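Local coordinates for hydrolase (Rhizobium meliloti, PDB 5HOE), which is a carbohydrate acetylesterase that probably removes acetyl groups by cleaving ester bonds, and assembles as an octamer of SGNH-family subunits, at residues 42-47 / 62-67; 19-24 / 46-51; 201-206 / 211-216; 73-76 / 82-85. All coordinates share one frame; numbering follows the deposited sequence.

Contact 1. Residues 42-47 / 62-67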
loop_
_atom_site.group_PDB
_atom_site.type_symbol
_atom_site.label_atom_id
_atom_site.label_comp_id
_atom_site.label_asym_id
_atom_site.label_seq_id
_atom_site.Cartn_x
_atom_site.Cartn_y
_atom_site.Cartn_z
ATOM N N TYR A 42 14.537 22.915 27.610
ATOM C CA TYR A 42 15.556 23.123 28.630
ATOM C C TYR A 42 16.925 23.256 27.962
ATOM O O TYR A 42 17.206 22.562 26.982
ATOM C CB TYR A 42 15.621 21.926 29.589
ATOM C CG TYR A 42 14.546 21.879 30.647
ATOM C CD1 TYR A 42 14.548 22.787 31.696
ATOM C CD2 TYR A 42 13.540 20.911 30.624
ATOM C CE1 TYR A 42 13.572 22.743 32.675
ATOM C CE2 TYR A 42 12.576 20.857 31.609
ATOM C CZ TYR A 42 12.586 21.770 32.619
ATOM O OH TYR A 42 11.596 21.724 33.583
ATOM N N PRO A 43 17.811 24.104 28.478
ATOM C CA PRO A 43 19.198 24.069 28.009
ATOM C C PRO A 43 19.850 22.738 28.360
ATOM O O PRO A 43 19.413 22.021 29.259
ATOM C CB PRO A 43 19.859 25.231 28.754
ATOM C CG PRO A 43 19.048 25.404 29.971
ATOM C CD PRO A 43 17.636 25.027 29.612
ATOM N N TYR A 44 20.918 22.420 27.621
ATOM C CA TYR A 44 21.548 21.107 27.709
ATOM C C TYR A 44 21.867 20.713 29.144
ATOM O O TYR A 44 21.621 19.569 29.547
ATOM C CB TYR A 44 22.812 21.123 26.859
ATOM C CG TYR A 44 23.572 19.826 26.786
ATOM C CD1 TYR A 44 22.975 18.663 26.305
ATOM C CD2 TYR A 44 24.889 19.759 27.195
ATOM C CE1 TYR A 44 23.672 17.481 26.223
ATOM C CE2 TYR A 44 25.612 18.571 27.102
ATOM C CZ TYR A 44 24.993 17.437 26.619
ATOM O OH TYR A 44 25.683 16.252 26.521
ATOM N N GLU A 45 22.401 21.644 29.939
ATOM C CA GLU A 45 22.816 21.292 31.293
ATOM C C GLU A 45 21.652 21.090 32.246
ATOM O O GLU A 45 21.878 20.671 33.380
ATOM C CB GLU A 45 23.805 22.316 31.854
ATOM C CG GLU A 45 25.143 22.366 31.113
ATOM C CD GLU A 45 25.870 21.015 31.037
ATOM O OE1 GLU A 45 25.541 20.073 31.795
ATOM O OE2 GLU A 45 26.787 20.892 30.200
ATOM N N GLN A 46 20.421 21.330 31.807
ATOM C CA GLN A 46 19.229 21.065 32.597
ATOM C C GLN A 46 18.420 19.909 32.029
ATOM O O GLN A 46 17.292 19.663 32.481
ATOM C CB GLN A 46 18.376 22.327 32.691
ATOM C CG GLN A 46 18.980 23.384 33.608
ATOM C CD GLN A 46 18.034 24.524 33.858
ATOM O OE1 GLN A 46 17.176 24.817 33.032
ATOM N NE2 GLN A 46 18.173 25.170 35.011
ATOM N N ARG A 47 18.957 19.226 31.022
ATOM C CA ARG A 47 18.382 18.006 30.481
ATOM C C ARG A 47 19.029 16.812 31.171
ATOM O O ARG A 47 20.159 16.899 31.661
ATOM C CB ARG A 47 18.629 17.922 28.973
ATOM C CG ARG A 47 18.237 19.185 28.213
ATOM C CD ARG A 47 17.821 18.948 26.780
ATOM N NE ARG A 47 18.908 18.928 25.804
ATOM C CZ ARG A 47 19.292 19.958 25.050
ATOM N NH1 ARG A 47 18.733 21.165 25.166
ATOM N NH2 ARG A 47 20.283 19.789 24.190
ATOM N N ILE A 62 27.953 11.869 24.184
ATOM C CA ILE A 62 26.510 11.688 24.300
ATOM C C ILE A 62 25.856 12.216 23.035
ATOM O O ILE A 62 26.125 13.347 22.611
ATOM C CB ILE A 62 25.956 12.390 25.555
ATOM C CG1 ILE A 62 26.033 11.461 26.767
ATOM C CG2 ILE A 62 24.482 12.788 25.388
ATOM C CD1 ILE A 62 27.399 11.094 27.170
ATOM N N ILE A 63 24.969 11.410 22.454
ATOM C CA ILE A 63 24.203 11.764 21.265
ATOM C C ILE A 63 22.736 11.822 21.671
ATOM O O ILE A 63 22.204 10.859 22.239
ATOM C CB ILE A 63 24.409 10.715 20.163
ATOM C CG1 ILE A 63 25.890 10.607 19.786
ATOM C CG2 ILE A 63 23.571 11.039 18.932
ATOM C CD1 ILE A 63 26.273 9.268 19.298
ATOM N N GLU A 64 22.103 12.961 21.442
ATOM C CA GLU A 64 20.708 13.161 21.808
ATOM C C GLU A 64 19.807 12.896 20.609
ATOM O O GLU A 64 19.987 13.497 19.537
ATOM C CB GLU A 64 20.503 14.592 22.292
ATOM C CG GLU A 64 21.359 14.963 23.484
ATOM C CD GLU A 64 21.071 16.366 23.948
ATOM O OE1 GLU A 64 21.613 17.322 23.363
ATOM O OE2 GLU A 64 20.273 16.511 24.876
ATOM N N GLU A 65 18.833 11.997 20.798
ATOM C CA GLU A 65 17.739 11.773 19.841
ATOM C C GLU A 65 16.405 11.725 20.597
ATOM O O GLU A 65 15.777 10.665 20.723
ATOM C CB GLU A 65 17.971 10.500 19.015
ATOM C CG GLU A 65 19.172 10.564 18.067
ATOM C CD GLU A 65 19.022 11.491 16.884
ATOM O OE1 GLU A 65 17.961 12.106 16.695
ATOM O OE2 GLU A 65 20.008 11.579 16.105
ATOM N N GLY A 66 15.966 12.889 21.076
ATOM C CA GLY A 66 14.695 13.026 21.761
ATOM C C GLY A 66 13.700 13.759 20.873
ATOM O O GLY A 66 14.012 14.796 20.297
ATOM N N LEU A 67 12.493 13.223 20.805
ATOM C CA LEU A 67 11.443 13.797 19.974
ATOM C C LEU A 67 10.141 13.836 20.756
ATOM O O LEU A 67 9.621 12.792 21.164
ATOM C CB LEU A 67 11.279 12.996 18.681
ATOM C CG LEU A 67 10.135 13.423 17.771
ATOM C CD1 LEU A 67 10.361 14.842 17.251
ATOM C CD2 LEU A 67 10.009 12.433 16.608
HETATM O O HOH W 1 24.644 15.585 23.957
#

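Contact 2. Residues 19-24 / 46-51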
loop_
_atom_site.group_PDB
_atom_site.type_symbol
_atom_site.label_atom_id
_atom_site.label_comp_id
_atom_site.label_asym_id
_atom_site.label_seq_id
_atom_site.Cartn_x
_atom_site.Cartn_y
_atom_site.Cartn_z
ATOM N N VAL A 19 27.332 7.098 23.512
ATOM C CA VAL A 19 26.068 6.705 24.108
ATOM C C VAL A 19 24.942 7.473 23.415
ATOM O O VAL A 19 24.894 8.708 23.481
ATOM C CB VAL A 19 26.048 6.969 25.622
ATOM C CG1 VAL A 19 24.744 6.475 26.203
ATOM C CG2 VAL A 19 27.248 6.293 26.307
ATOM N N LEU A 20 24.029 6.741 22.774
ATOM C CA LEU A 20 22.875 7.322 22.101
ATOM C C LEU A 20 21.683 7.334 23.053
ATOM O O LEU A 20 21.315 6.295 23.605
ATOM C CB LEU A 20 22.527 6.478 20.870
ATOM C CG LEU A 20 21.204 6.834 20.159
ATOM C CD1 LEU A 20 21.277 8.241 19.647
ATOM C CD2 LEU A 20 20.866 5.864 19.021
ATOM N N CYS A 21 21.069 8.504 23.225
ATOM C CA CYS A 21 19.925 8.655 24.120
ATOM C C CYS A 21 18.647 8.835 23.295
ATOM O O CYS A 21 18.408 9.902 22.728
ATOM C CB CYS A 21 20.153 9.833 25.053
ATOM S SG CYS A 21 21.653 9.672 26.066
ATOM N N PHE A 22 17.837 7.786 23.219
ATOM C CA PHE A 22 16.655 7.762 22.353
ATOM C C PHE A 22 15.380 7.910 23.188
ATOM O O PHE A 22 15.086 7.052 24.026
ATOM C CB PHE A 22 16.640 6.452 21.563
ATOM C CG PHE A 22 15.684 6.444 20.383
ATOM C CD1 PHE A 22 15.881 7.297 19.299
ATOM C CD2 PHE A 22 14.618 5.557 20.327
ATOM C CE1 PHE A 22 15.016 7.279 18.217
ATOM C CE2 PHE A 22 13.763 5.547 19.241
ATOM C CZ PHE A 22 13.981 6.398 18.185
ATOM N N GLY A 23 14.628 8.991 22.964
ATOM C CA GLY A 23 13.487 9.258 23.813
ATOM C C GLY A 23 12.444 10.187 23.220
ATOM O O GLY A 23 12.442 10.495 22.014
ATOM N N ASP A 24 11.553 10.648 24.101
ATOM C CA ASP A 24 10.429 11.526 23.788
ATOM C C ASP A 24 10.683 12.914 24.400
ATOM O O ASP A 24 11.848 13.321 24.509
ATOM C CB ASP A 24 9.121 10.854 24.213
ATOM C CG ASP A 24 9.077 10.513 25.691
ATOM O OD1 ASP A 24 9.745 11.178 26.519
ATOM O OD2 ASP A 24 8.346 9.564 26.021
ATOM N N GLN A 46 20.421 21.330 31.807
ATOM C CA GLN A 46 19.229 21.065 32.597
ATOM C C GLN A 46 18.420 19.909 32.029
ATOM O O GLN A 46 17.292 19.663 32.481
ATOM C CB GLN A 46 18.376 22.327 32.691
ATOM C CG GLN A 46 18.980 23.384 33.608
ATOM C CD GLN A 46 18.034 24.524 33.858
ATOM O OE1 GLN A 46 17.176 24.817 33.032
ATOM N NE2 GLN A 46 18.173 25.170 35.011
ATOM N N ARG A 47 18.957 19.226 31.022
ATOM C CA ARG A 47 18.382 18.006 30.481
ATOM C C ARG A 47 19.029 16.812 31.171
ATOM O O ARG A 47 20.159 16.899 31.661
ATOM C CB ARG A 47 18.629 17.922 28.973
ATOM C CG ARG A 47 18.237 19.185 28.213
ATOM C CD ARG A 47 17.821 18.948 26.780
ATOM N NE ARG A 47 18.908 18.928 25.804
ATOM C CZ ARG A 47 19.292 19.958 25.050
ATOM N NH1 ARG A 47 18.733 21.165 25.166
ATOM N NH2 ARG A 47 20.283 19.789 24.190
ATOM N N TRP A 48 18.314 15.687 31.210
ATOM C CA TRP A 48 18.924 14.519 31.833
ATOM C C TRP A 48 20.156 14.078 31.058
ATOM O O TRP A 48 21.161 13.679 31.660
ATOM C CB TRP A 48 17.916 13.390 32.048
ATOM C CG TRP A 48 17.505 12.549 30.838
ATOM C CD1 TRP A 48 16.303 12.619 30.174
ATOM C CD2 TRP A 48 18.228 11.473 30.229
ATOM N NE1 TRP A 48 16.243 11.662 29.190
ATOM C CE2 TRP A 48 17.415 10.953 29.195
ATOM C CE3 TRP A 48 19.492 10.916 30.432
ATOM C CZ2 TRP A 48 17.828 9.900 28.369
ATOM C CZ3 TRP A 48 19.894 9.853 29.627
ATOM C CH2 TRP A 48 19.070 9.367 28.597
ATOM N N THR A 49 20.125 14.232 29.736
ATOM C CA THR A 49 21.258 13.852 28.903
ATOM C C THR A 49 22.503 14.666 29.258
ATOM O O THR A 49 23.605 14.112 29.404
ATOM C CB THR A 49 20.863 14.081 27.450
ATOM O OG1 THR A 49 20.315 15.401 27.345
ATOM C CG2 THR A 49 19.816 13.035 26.981
ATOM N N GLY A 50 22.351 15.988 29.411
ATOM C CA GLY A 50 23.501 16.830 29.720
ATOM C C GLY A 50 24.014 16.622 31.131
ATOM O O GLY A 50 25.227 16.694 31.384
ATOM N N ALA A 51 23.103 16.380 32.068
ATOM C CA ALA A 51 23.481 16.036 33.434
ATOM C C ALA A 51 24.186 14.685 33.502
ATOM O O ALA A 51 25.142 14.518 34.271
ATOM C CB ALA A 51 22.235 16.041 34.323
#

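Contact 3. Residues 201-206 / 211-216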
loop_
_atom_site.group_PDB
_atom_site.type_symbol
_atom_site.label_atom_id
_atom_site.label_comp_id
_atom_site.label_asym_id
_atom_site.label_seq_id
_atom_site.Cartn_x
_atom_site.Cartn_y
_atom_site.Cartn_z
ATOM N N SER A 201 10.086 11.269 40.316
ATOM C CA SER A 201 8.663 11.257 40.016
ATOM C C SER A 201 8.381 12.300 38.943
ATOM O O SER A 201 9.186 13.202 38.699
ATOM C CB SER A 201 7.814 11.524 41.270
ATOM O OG SER A 201 7.972 12.839 41.751
ATOM N N THR A 202 7.226 12.167 38.292
ATOM C CA THR A 202 6.787 13.194 37.354
ATOM C C THR A 202 6.314 14.405 38.156
ATOM O O THR A 202 5.237 14.363 38.756
ATOM C CB THR A 202 5.654 12.643 36.491
ATOM O OG1 THR A 202 6.120 11.495 35.776
ATOM C CG2 THR A 202 5.164 13.688 35.492
ATOM N N ASP A 203 7.103 15.485 38.174
ATOM C CA ASP A 203 6.859 16.610 39.062
ATOM C C ASP A 203 6.470 17.899 38.355
ATOM O O ASP A 203 6.274 18.924 39.034
ATOM C CB ASP A 203 8.078 16.839 39.986
ATOM C CG ASP A 203 9.339 17.238 39.251
ATOM O OD1 ASP A 203 9.428 17.083 38.024
ATOM O OD2 ASP A 203 10.277 17.700 39.948
ATOM N N GLY A 204 6.343 17.890 37.028
ATOM C CA GLY A 204 5.986 19.106 36.320
ATOM C C GLY A 204 4.524 19.471 36.505
ATOM O O GLY A 204 3.671 18.613 36.735
ATOM N N ILE A 205 4.236 20.775 36.377
ATOM C CA ILE A 205 2.893 21.288 36.663
ATOM C C ILE A 205 1.838 20.649 35.761
ATOM O O ILE A 205 0.663 20.563 36.140
ATOM C CB ILE A 205 2.859 22.838 36.616
ATOM C CG1 ILE A 205 1.451 23.365 36.914
ATOM C CG2 ILE A 205 3.361 23.351 35.270
ATOM C CD1 ILE A 205 0.817 22.781 38.175
ATOM N N ASP A 206 2.226 20.191 34.567
ATOM C CA ASP A 206 1.263 19.589 33.653
ATOM C C ASP A 206 0.956 18.115 33.934
ATOM O O ASP A 206 0.045 17.581 33.298
ATOM C CB ASP A 206 1.672 19.793 32.179
ATOM C CG ASP A 206 3.050 19.224 31.841
ATOM O OD1 ASP A 206 3.614 18.416 32.627
ATOM O OD2 ASP A 206 3.562 19.557 30.742
ATOM N N SER A 211 10.769 18.807 36.045
ATOM C CA SER A 211 11.537 19.987 36.402
ATOM C C SER A 211 13.012 19.790 36.086
ATOM O O SER A 211 13.488 18.668 35.906
ATOM C CB SER A 211 11.375 20.266 37.896
ATOM O OG SER A 211 12.068 19.317 38.681
ATOM N N ALA A 212 13.747 20.904 36.049
ATOM C CA ALA A 212 15.188 20.829 35.823
ATOM C C ALA A 212 15.880 19.997 36.900
ATOM O O ALA A 212 16.754 19.162 36.593
ATOM C CB ALA A 212 15.795 22.234 35.748
ATOM N N GLU A 213 15.532 20.219 38.177
ATOM C CA GLU A 213 16.245 19.492 39.227
ATOM C C GLU A 213 16.007 17.989 39.117
ATOM O O GLU A 213 16.911 17.184 39.401
ATOM C CB GLU A 213 15.907 20.026 40.629
ATOM C CG GLU A 213 14.446 19.969 41.063
ATOM C CD GLU A 213 14.019 18.630 41.658
ATOM O OE1 GLU A 213 12.796 18.417 41.798
ATOM O OE2 GLU A 213 14.878 17.798 42.019
ATOM N N THR A 214 14.797 17.595 38.714
ATOM C CA THR A 214 14.499 16.181 38.508
ATOM C C THR A 214 15.244 15.623 37.293
ATOM O O THR A 214 15.716 14.484 37.330
ATOM C CB THR A 214 12.990 15.988 38.387
ATOM O OG1 THR A 214 12.406 16.075 39.693
ATOM C CG2 THR A 214 12.634 14.630 37.795
ATOM N N ASN A 215 15.363 16.403 36.204
ATOM C CA ASN A 215 16.205 15.976 35.086
ATOM C C ASN A 215 17.640 15.733 35.534
ATOM O O ASN A 215 18.299 14.795 35.069
ATOM C CB ASN A 215 16.216 17.036 33.986
ATOM C CG ASN A 215 14.950 17.045 33.154
ATOM O OD1 ASN A 215 14.172 16.073 33.110
ATOM N ND2 ASN A 215 14.747 18.150 32.462
ATOM N N ILE A 216 18.152 16.597 36.412
ATOM C CA ILE A 216 19.532 16.476 36.863
ATOM C C ILE A 216 19.697 15.249 37.750
ATOM O O ILE A 216 20.638 14.461 37.578
ATOM C CB ILE A 216 19.983 17.779 37.549
ATOM C CG1 ILE A 216 20.047 18.890 36.498
ATOM C CG2 ILE A 216 21.316 17.599 38.282
ATOM C CD1 ILE A 216 20.166 20.267 37.075
HETATM O O HOH W 2 11.328 14.022 41.135
#

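Contact 4. Residues 73-76 / 82-85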
loop_
_atom_site.group_PDB
_atom_site.type_symbol
_atom_site.label_atom_id
_atom_site.label_comp_id
_atom_site.label_asym_id
_atom_site.label_seq_id
_atom_site.Cartn_x
_atom_site.Cartn_y
_atom_site.Cartn_z
ATOM N N SER A 73 6.388 2.268 18.921
ATOM C CA SER A 73 6.192 1.574 17.654
ATOM C C SER A 73 4.831 1.848 17.048
ATOM O O SER A 73 4.311 1.010 16.293
ATOM C CB SER A 73 6.345 0.068 17.839
ATOM O OG SER A 73 5.447 -0.433 18.819
ATOM N N LEU A 74 4.245 2.999 17.351
ATOM C CA LEU A 74 2.904 3.336 16.891
ATOM C C LEU A 74 2.942 4.518 15.935
ATOM O O LEU A 74 3.643 5.503 16.180
ATOM C CB LEU A 74 2.017 3.725 18.073
ATOM C CG LEU A 74 1.638 2.629 19.054
ATOM C CD1 LEU A 74 1.210 3.273 20.356
ATOM C CD2 LEU A 74 0.489 1.818 18.467
ATOM N N ASP A 75 2.133 4.452 14.880
ATOM C CA ASP A 75 1.918 5.612 14.020
ATOM C C ASP A 75 0.871 6.529 14.657
ATOM O O ASP A 75 -0.248 6.098 14.941
ATOM C CB ASP A 75 1.433 5.183 12.639
ATOM C CG ASP A 75 2.476 4.419 11.846
ATOM O OD1 ASP A 75 3.691 4.597 12.063
ATOM O OD2 ASP A 75 2.069 3.628 10.975
ATOM N N ASP A 76 1.239 7.777 14.902
ATOM C CA ASP A 76 0.290 8.748 15.447
ATOM C C ASP A 76 -0.605 9.284 14.325
ATOM O O ASP A 76 -0.113 9.626 13.238
ATOM C CB ASP A 76 1.049 9.900 16.111
ATOM C CG ASP A 76 0.156 10.837 16.922
ATOM O OD1 ASP A 76 -0.640 11.597 16.336
ATOM O OD2 ASP A 76 0.297 10.859 18.164
ATOM N N LEU A 82 6.307 10.362 14.469
ATOM C CA LEU A 82 6.319 9.998 15.881
ATOM C C LEU A 82 6.560 8.515 16.183
ATOM O O LEU A 82 6.653 8.154 17.364
ATOM C CB LEU A 82 5.035 10.478 16.570
ATOM C CG LEU A 82 4.782 11.978 16.433
ATOM C CD1 LEU A 82 3.491 12.361 17.165
ATOM C CD2 LEU A 82 5.954 12.798 16.935
ATOM N N ASN A 83 6.663 7.645 15.186
ATOM C CA ASN A 83 6.917 6.229 15.447
ATOM C C ASN A 83 8.411 6.030 15.714
ATOM O O ASN A 83 9.245 6.181 14.818
ATOM C CB ASN A 83 6.435 5.410 14.246
ATOM C CG ASN A 83 6.537 3.912 14.468
ATOM O OD1 ASN A 83 7.456 3.418 15.131
ATOM N ND2 ASN A 83 5.611 3.175 13.883
ATOM N N GLY A 84 8.761 5.674 16.940
ATOM C CA GLY A 84 10.169 5.528 17.277
ATOM C C GLY A 84 10.863 4.452 16.458
ATOM O O GLY A 84 12.007 4.627 16.008
ATOM N N SER A 85 10.173 3.330 16.242
ATOM C CA SER A 85 10.761 2.189 15.553
ATOM C C SER A 85 10.958 2.471 14.057
ATOM O O SER A 85 11.712 1.754 13.400
ATOM C CB SER A 85 9.894 0.943 15.774
ATOM O OG SER A 85 8.700 1.012 14.997
HETATM O O HOH W 3 5.745 0.257 13.663
HETATM O O HOH W 4 3.614 8.684 13.672
#

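Contact 1. Residues 42-47 / 62-67
Glu-64 OE2 is gripped by two donors: Arg-47 NE across the contact, at 2.9 Å, and the hydroxyl of Thr-49 in the first turn of helix 48-56. The other carboxylate oxygen, Glu-64 OE1, takes Arg-47 NH2, also at 2.9 Å, so the salt bridge is a side-on, two-nitrogen grip with one nitrogen to each oxygen. Both oxygens use their syn lone pairs, both hydrogen bonds are nearly straight (162° at the hydrogen), and the guanidinium and carboxylate planes lie only 18° apart. The remaining nitrogen, Arg-47 NH1, gives a 2.8 Å bond to Tyr-42 O in the carbonyl plane, while CA of Tyr-44 sits over one face of the guanidinium. Bonded at three nitrogens and covered on that face, the buried guanidinium is fixed in rotation. The bend in the arginine chain (chi3 -87°) turns it across the glutamate, which reaches out extended beyond CG. Tyr-44 lies beside the carboxylate, its ring plane steeply inclined to it, and Tyr-44 CD1 comes to 3.5 Å of Glu-64 OE1. Farther out, Tyr-44 OH packs 3.8 Å from Ile-62 CG2. A water that donates to Ile-62 O also makes a weak bond to the Tyr-44 hydroxyl. Gln-46 N to Pro-43 O closes the short 3-10 turn that precedes Arg-47, the N-cap residue of helix 48-56. The salt bridge thus ties the start of this helix to strand 60-66, which follows it in the chain and forms an outermost strand of the subunit's parallel sheet, in the alpha/beta/alpha fold of SGNH hydrolases.

Contact 2. Residues 19-24 / 46-51
Cys-21 and Trp-48 are brought together by their first torsions: SG of the cysteine lies opposite its carbonyl carbon (chi1 -59°), whereas the indole of Trp-48 stands between its backbone N and carbonyl carbon (chi1 77°) and swings its six-membered ring to the strand. Trp-48 CH2, at the far end of that ring, touches Cys-21 SG at 3.6 Å and Cys-21 CB at 3.7 Å. Its neighbour in the ring, Trp-48 CZ3, lies 4.0 Å from Cys-21 SG. The sulfur is 4.5 Å from the centroid of the six-membered ring and 51° off its normal, an oblique sulfur-aromatic contact. Thr-49 fills in beside it, its methyl CG2 lying 3.8 Å from Cys-21 CB and covering one face of the indole of its neighbour. This is helix-on-sheet packing in the SGNH hydrolase fold: the first turn of helix 48-56 lies against strand 17-23, an inner strand of the parallel sheet, and Trp-48 extends the packing to Ile-102 and Met-104 of the next strand. The polar end of the indole has its partner outside this apolar patch: Trp-48 NE1 bonds to the hydroxyl of Thr-27. The same methyl of Thr-49, CG2, also reaches the sulfur, 3.9 Å from Cys-21 SG.

Contact 3. Residues 201-206 / 211-216
Ser-201 meets helix 212-229 through its backbone: Ser-201 O lies 3.8 Å from the methyl CG2 of Thr-214, and its N donates to a water that in turn donates to Thr-214 OG1. Thr-202 turns away from the helix, and its hydroxyl bonds to Pro-155 O. Asp-203 carries the contact. With CG between its own backbone N and carbonyl carbon (chi1 64°), the carboxylate faces the helix start. Asp-203 OD1 accepts from Ser-211 N at 2.9 Å, a nearly straight bond (166°) arriving on the syn side. Asp-203 OD2 takes two hydroxyls: Ser-211 OG at 2.7 Å, also on the syn side, and Thr-214 OG1, likewise at 2.7 Å but from above the carboxylate plane (55° out of it). Ser-211 is the N-cap, and Ser-211 OG accepts from Thr-214 N at 3.2 Å while its own hydrogen is donated to Asp-203 OD2. Beyond Gly-204 and Ile-205 the loop reaches Asp-206, whose OD2 bonds to His-209 ND1 in an arrangement consistent with the catalytic triad of SGNH hydrolases. The three donors to Asp-203 would stabilise its negative charge, as would the helix N-terminus it faces. Against this stands Glu-213 OE1, only 3.2 Å from Asp-203 OD2; the closeness of two acceptors is unfavourable, and any upward shift in pKa would more plausibly fall on Glu-213, since Asp-203 is held by three donors.

Contact 4. Residues 73-76 / 82-85
Asn-83 reaches from segment 82-85 into the loop 73-76, and its side chain can be followed outward. Asn-83 CB rests on the backbone, 3.4 Å from Leu-74 O. CG, placed opposite the residue's own backbone N (chi1 -175°), lies beside the carbonyl carbon of Ser-73. There the amide divides its work. Asn-83 ND2 gives Asp-75 OD1 a nearly straight bond of 3.0 Å (169°); Asp-75 OD1 lies in the amide plane of Asn-83, whereas ND2 approaches it from above the carboxylate plane, 49° out of it. The same nitrogen also donates to a water that bonds to Ser-73 O and, weakly, to Ser-85 OG. On the other branch, Asn-83 OD1 touches Ser-73 CA at 3.4 Å. It also turns back to its own segment: Asn-83 OD1 accepts from Ser-85 OG at 2.7 Å, weakly from Ser-85 N, and from Thr-86 N. These bonds on both branches hold the amide's orientation. Ser-85 OG, which also has Lys-127 as a partner, packs 3.8 Å from Ser-73 CB. At the other end, Asp-76 and Leu-82 run side by side, with Leu-82 CD1 3.6 Å from Asp-76 CB, while the carboxylate of Asp-76 bonds to Tyr-113 OH and Asn-78 N. A second water accepts from Asp-76 N and from Leu-82 N. The two segments run in nearly opposite directions. The arrangement is an asparagine N-cap at the start of helix 84-95, whose amide NH2 also secures the loop leading from strand 60-66.

Overall arrangement
Contacts 1 and 2 form one unit: their centres are 5 Å apart, they share Gln-46 and Arg-47, and they join the same helix start to neighbouring strands, 60-66 and 17-23. The centre of contact 3 is about 14 Å from the centre of each, and it is tied to both by Gln-46 O, bonded to Asn-215 ND2 at 3.0 Å. Contact 4 is across the chain's centre from contacts 2 and 3; it touches contact 2 through Phe-22 CZ and Gly-84 O, 3.4 Å apart, but its nearest atoms to contact 3 are about 15 Å away. The probable triad, Ser-25, Asp-206 and His-209, links the region just after strand 17-23 with the loop of contact 3.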